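Local coordinates for ABC transporter, substrate-binding protein (Clostridium perfringens, PDB 4EDP) that probably captures a solute outside the cell and delivers it to the membrane components of an ABC transporter, at residues 198-209 / 341-350. Sequence-based numbering, arbitrary orientation.
Sequences GEAAFKELEALK and QWVNNWNRIM
Lys209 NZ donates to Ile349 O at 2.6 Å, nearly in line with the C=O bond, and thereby ties the end of 198-209 to the last turn of 341-350. Bends at chi3 and chi4 curl the lysine chain back onto that carbonyl, and its CD rests on Ile349 CG2. The two helices run nearly parallel, 20° between their directions and 10.0 Å between their axes, on one lobe of what is consistent with a periplasmic-binding-protein fold; the C-terminal helix 332-350 thus lies beside helix 199-208.

Between them, Phe202 enters as a knob into the hole formed by Trp342, Asn345, Trp346 and Ile349. With CG anti to its carbonyl carbon (chi1 -78°), the ring points its CE2 edge at the face of the Trp342 pyrrole ring, a T-shaped pair with planes at 70°. Asn345 CB sits squarely over one face of the Phe202 ring, 3.7 Å from its centroid, as a CH-pi contact, while Ile349 CD1 abuts the ring's edge. Trp342 NE1 is itself bonded to Asn197 O. Deeper in, Leu205 CD1 meets Trp346 CZ3 at 3.7 Å, and Met350 CE reaches Leu205 CB; Ile170 and Thr215 of the neighbouring strands back both Trp346 and Met350.

A polar border follows the outer side. Gln341, fully extended, gives NE2 to Glu199 OE2 at 3.0 Å in a bent N-H...O bond. Arg348 NH2 bonds to Asn345 OD1 within its own helix, approaching from above the carbonyl plane. Glu206 and Arg348 stay beyond salt-bridge range and share a water instead: it donates to Glu206 OE2 at 3.0 Å and weakly accepts from Arg348 NH2.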
loop_
_atom_site.group_PDB
_atom_site.type_symbol
_atom_site.label_atom_id
_atom_site.label_comp_id
_atom_site.label_asym_id
_atom_site.label_seq_id
_atom_site.Cartn_x
_atom_site.Cartn_y
_atom_site.Cartn_z
ATOM N N GLY A 198 1.959 -4.273 20.656
ATOM C CA GLY A 198 2.624 -5.290 19.839
ATOM C C GLY A 198 3.603 -6.227 20.522
ATOM O O GLY A 198 4.281 -7.012 19.858
ATOM N N GLU A 199 3.699 -6.168 21.846
ATOM C CA GLU A 199 4.654 -7.034 22.540
ATOM C C GLU A 199 4.442 -8.526 22.237
ATOM O O GLU A 199 5.406 -9.249 21.960
ATOM C CB GLU A 199 4.647 -6.739 24.040
ATOM C CG GLU A 199 5.117 -5.326 24.347
ATOM C CD GLU A 199 6.551 -5.077 23.914
ATOM O OE1 GLU A 199 7.418 -5.883 24.302
ATOM O OE2 GLU A 199 6.813 -4.067 23.216
ATOM N N ALA A 200 3.193 -8.985 22.254
ATOM C CA ALA A 200 2.917 -10.389 21.964
ATOM C C ALA A 200 3.238 -10.716 20.505
ATOM O O ALA A 200 3.731 -11.789 20.201
ATOM C CB ALA A 200 1.450 -10.745 22.285
ATOM N N ALA A 201 2.997 -9.760 19.617
ATOM C CA ALA A 201 3.271 -9.968 18.200
ATOM C C ALA A 201 4.771 -10.180 18.047
ATOM O O ALA A 201 5.212 -11.055 17.301
ATOM C CB ALA A 201 2.804 -8.780 17.377
ATOM N N PHE A 202 5.564 -9.379 18.754
ATOM C CA PHE A 202 7.006 -9.522 18.644
ATOM C C PHE A 202 7.507 -10.838 19.214
ATOM O O PHE A 202 8.483 -11.389 18.678
ATOM C CB PHE A 202 7.775 -8.276 19.113
ATOM C CG PHE A 202 7.764 -7.174 18.093
ATOM C CD1 PHE A 202 8.576 -7.241 16.986
ATOM C CD2 PHE A 202 6.920 -6.091 18.221
ATOM C CE1 PHE A 202 8.555 -6.244 16.023
ATOM C CE2 PHE A 202 6.895 -5.101 17.257
ATOM C CZ PHE A 202 7.724 -5.179 16.163
ATOM N N LYS A 203 6.829 -11.382 20.232
ATOM C CA LYS A 203 7.201 -12.688 20.771
ATOM C C LYS A 203 6.919 -13.760 19.712
ATOM O O LYS A 203 7.673 -14.741 19.609
ATOM C CB LYS A 203 6.473 -13.009 22.077
ATOM C CG LYS A 203 6.890 -12.165 23.275
ATOM C CD LYS A 203 8.351 -12.370 23.665
ATOM C CE LYS A 203 8.684 -11.612 24.951
ATOM N NZ LYS A 203 10.092 -11.837 25.402
ATOM N N GLU A 204 5.851 -13.591 18.926
ATOM C CA GLU A 204 5.555 -14.547 17.846
ATOM C C GLU A 204 6.591 -14.397 16.730
ATOM O O GLU A 204 6.979 -15.381 16.107
ATOM C CB GLU A 204 4.140 -14.407 17.300
ATOM C CG GLU A 204 3.054 -14.831 18.266
ATOM C CD GLU A 204 3.056 -16.337 18.561
ATOM O OE1 GLU A 204 3.731 -17.119 17.866
ATOM O OE2 GLU A 204 2.353 -16.740 19.490
ATOM N N LEU A 205 7.040 -13.182 16.477
ATOM C CA LEU A 205 8.090 -12.969 15.468
ATOM C C LEU A 205 9.392 -13.661 15.904
ATOM O O LEU A 205 10.107 -14.214 15.058
ATOM C CB LEU A 205 8.285 -11.489 15.162
ATOM C CG LEU A 205 7.125 -10.836 14.388
ATOM C CD1 LEU A 205 7.279 -9.341 14.349
ATOM C CD2 LEU A 205 7.043 -11.400 12.947
ATOM N N GLU A 206 9.719 -13.626 17.200
ATOM C CA GLU A 206 10.900 -14.354 17.684
ATOM C C GLU A 206 10.743 -15.830 17.350
ATOM O O GLU A 206 11.705 -16.500 16.916
ATOM C CB GLU A 206 11.087 -14.252 19.217
ATOM C CG GLU A 206 11.403 -12.917 19.737
ATOM C CD GLU A 206 11.661 -12.922 21.249
ATOM O OE1 GLU A 206 11.333 -13.918 21.938
ATOM O OE2 GLU A 206 12.203 -11.917 21.740
ATOM N N ALA A 207 9.534 -16.349 17.573
ATOM C CA ALA A 207 9.251 -17.752 17.319
ATOM C C ALA A 207 9.349 -18.111 15.837
ATOM O O ALA A 207 9.590 -19.267 15.493
ATOM C CB ALA A 207 7.880 -18.145 17.873
ATOM N N LEU A 208 9.164 -17.133 14.958
ATOM C CA LEU A 208 9.231 -17.397 13.514
ATOM C C LEU A 208 10.673 -17.437 12.978
ATOM O O LEU A 208 10.916 -17.942 11.875
ATOM C CB LEU A 208 8.477 -16.289 12.781
ATOM C CG LEU A 208 8.289 -16.391 11.279
ATOM C CD1 LEU A 208 7.450 -17.649 10.938
ATOM C CD2 LEU A 208 7.601 -15.122 10.770
ATOM N N LYS A 209 11.612 -16.921 13.764
ATOM C CA LYS A 209 13.023 -16.810 13.349
ATOM C C LYS A 209 13.651 -18.010 12.657
ATOM O O LYS A 209 14.351 -17.824 11.676
ATOM C CB LYS A 209 13.931 -16.378 14.493
ATOM C CG LYS A 209 13.712 -14.959 15.028
ATOM C CD LYS A 209 14.561 -14.692 16.289
ATOM C CE LYS A 209 16.066 -14.815 16.046
ATOM N NZ LYS A 209 16.581 -13.855 15.010
ATOM N N GLN A 341 9.409 2.229 18.254
ATOM C CA GLN A 341 9.469 1.066 19.131
ATOM C C GLN A 341 9.495 -0.213 18.295
ATOM O O GLN A 341 10.311 -1.109 18.541
ATOM C CB GLN A 341 8.260 1.052 20.071
ATOM C CG GLN A 341 8.203 -0.120 21.051
ATOM C CD GLN A 341 7.007 -0.021 22.007
ATOM O OE1 GLN A 341 6.401 1.033 22.144
ATOM N NE2 GLN A 341 6.673 -1.127 22.672
ATOM N N TRP A 342 8.621 -0.277 17.297
ATOM C CA TRP A 342 8.530 -1.450 16.412
ATOM C C TRP A 342 9.818 -1.706 15.652
ATOM O O TRP A 342 10.292 -2.840 15.595
ATOM C CB TRP A 342 7.348 -1.301 15.465
ATOM C CG TRP A 342 6.031 -1.637 16.099
ATOM C CD1 TRP A 342 5.740 -1.661 17.439
ATOM C CD2 TRP A 342 4.784 -1.865 15.419
ATOM N NE1 TRP A 342 4.417 -1.972 17.632
ATOM C CE2 TRP A 342 3.799 -2.083 16.412
ATOM C CE3 TRP A 342 4.416 -1.940 14.077
ATOM C CZ2 TRP A 342 2.479 -2.370 16.095
ATOM C CZ3 TRP A 342 3.096 -2.229 13.758
ATOM C CH2 TRP A 342 2.142 -2.428 14.762
ATOM N N VAL A 343 10.383 -0.662 15.066
ATOM C CA VAL A 343 11.648 -0.790 14.358
ATOM C C VAL A 343 12.753 -1.298 15.302
ATOM O O VAL A 343 13.504 -2.198 14.951
ATOM C CB VAL A 343 12.041 0.538 13.714
ATOM C CG1 VAL A 343 13.454 0.471 13.186
ATOM C CG2 VAL A 343 11.048 0.883 12.605
ATOM N N ASN A 344 12.846 -0.718 16.496
ATOM C CA ASN A 344 13.840 -1.162 17.474
ATOM C C ASN A 344 13.656 -2.642 17.805
ATOM O O ASN A 344 14.606 -3.424 17.741
ATOM C CB ASN A 344 13.769 -0.326 18.756
ATOM C CG ASN A 344 14.328 1.071 18.582
ATOM O OD1 ASN A 344 14.865 1.406 17.528
ATOM N ND2 ASN A 344 14.230 1.888 19.629
ATOM N N ASN A 345 12.432 -3.021 18.147
ATOM C CA ASN A 345 12.111 -4.422 18.479
ATOM C C ASN A 345 12.418 -5.380 17.328
ATOM O O ASN A 345 12.982 -6.460 17.530
ATOM C CB ASN A 345 10.630 -4.576 18.811
ATOM C CG ASN A 345 10.268 -4.108 20.213
ATOM O OD1 ASN A 345 11.120 -4.007 21.095
ATOM N ND2 ASN A 345 8.973 -3.869 20.432
ATOM N N TRP A 346 12.033 -4.975 16.123
ATOM C CA TRP A 346 12.224 -5.792 14.918
ATOM C C TRP A 346 13.696 -6.047 14.664
ATOM O O TRP A 346 14.114 -7.192 14.492
ATOM C CB TRP A 346 11.626 -5.076 13.712
ATOM C CG TRP A 346 11.735 -5.823 12.409
ATOM C CD1 TRP A 346 12.815 -5.854 11.561
ATOM C CD2 TRP A 346 10.704 -6.602 11.776
ATOM N NE1 TRP A 346 12.517 -6.612 10.454
ATOM C CE2 TRP A 346 11.227 -7.074 10.558
ATOM C CE3 TRP A 346 9.385 -6.925 12.117
ATOM C CZ2 TRP A 346 10.485 -7.875 9.692
ATOM C CZ3 TRP A 346 8.643 -7.717 11.262
ATOM C CH2 TRP A 346 9.196 -8.188 10.057
ATOM N N ASN A 347 14.478 -4.972 14.636
ATOM C CA ASN A 347 15.908 -5.088 14.404
ATOM C C ASN A 347 16.608 -5.915 15.483
ATOM O O ASN A 347 17.499 -6.693 15.179
ATOM C CB ASN A 347 16.548 -3.701 14.263
ATOM C CG ASN A 347 16.132 -2.990 12.976
ATOM O OD1 ASN A 347 15.709 -3.633 12.015
ATOM N ND2 ASN A 347 16.277 -1.670 12.943
ATOM N N ARG A 348 16.209 -5.740 16.736
ATOM C CA ARG A 348 16.781 -6.506 17.838
ATOM C C ARG A 348 16.530 -7.993 17.616
ATOM O O ARG A 348 17.409 -8.824 17.836
ATOM C CB ARG A 348 16.161 -6.050 19.163
ATOM C CG ARG A 348 16.563 -6.856 20.397
ATOM C CD ARG A 348 15.931 -6.263 21.653
ATOM N NE ARG A 348 14.475 -6.173 21.547
ATOM C CZ ARG A 348 13.629 -7.162 21.835
ATOM N NH1 ARG A 348 14.082 -8.337 22.259
ATOM N NH2 ARG A 348 12.321 -6.979 21.692
ATOM N N ILE A 349 15.331 -8.319 17.147
ATOM C CA ILE A 349 14.931 -9.702 16.902
ATOM C C ILE A 349 15.451 -10.345 15.637
ATOM O O ILE A 349 15.932 -11.475 15.663
ATOM C CB ILE A 349 13.400 -9.821 16.772
ATOM C CG1 ILE A 349 12.739 -9.686 18.129
ATOM C CG2 ILE A 349 13.033 -11.163 16.190
ATOM C CD1 ILE A 349 11.228 -9.772 18.047
ATOM N N MET A 350 15.315 -9.644 14.524
ATOM C CA MET A 350 15.708 -10.182 13.227
ATOM C C MET A 350 17.158 -9.890 12.850
ATOM O O MET A 350 17.804 -10.703 12.182
ATOM C CB MET A 350 14.788 -9.607 12.138
ATOM C CG MET A 350 13.309 -10.000 12.248
ATOM S SD MET A 350 13.006 -11.734 11.846
ATOM C CE MET A 350 11.314 -11.934 12.417
HETATM O O HOH W 1 10.229 -9.613 21.509
#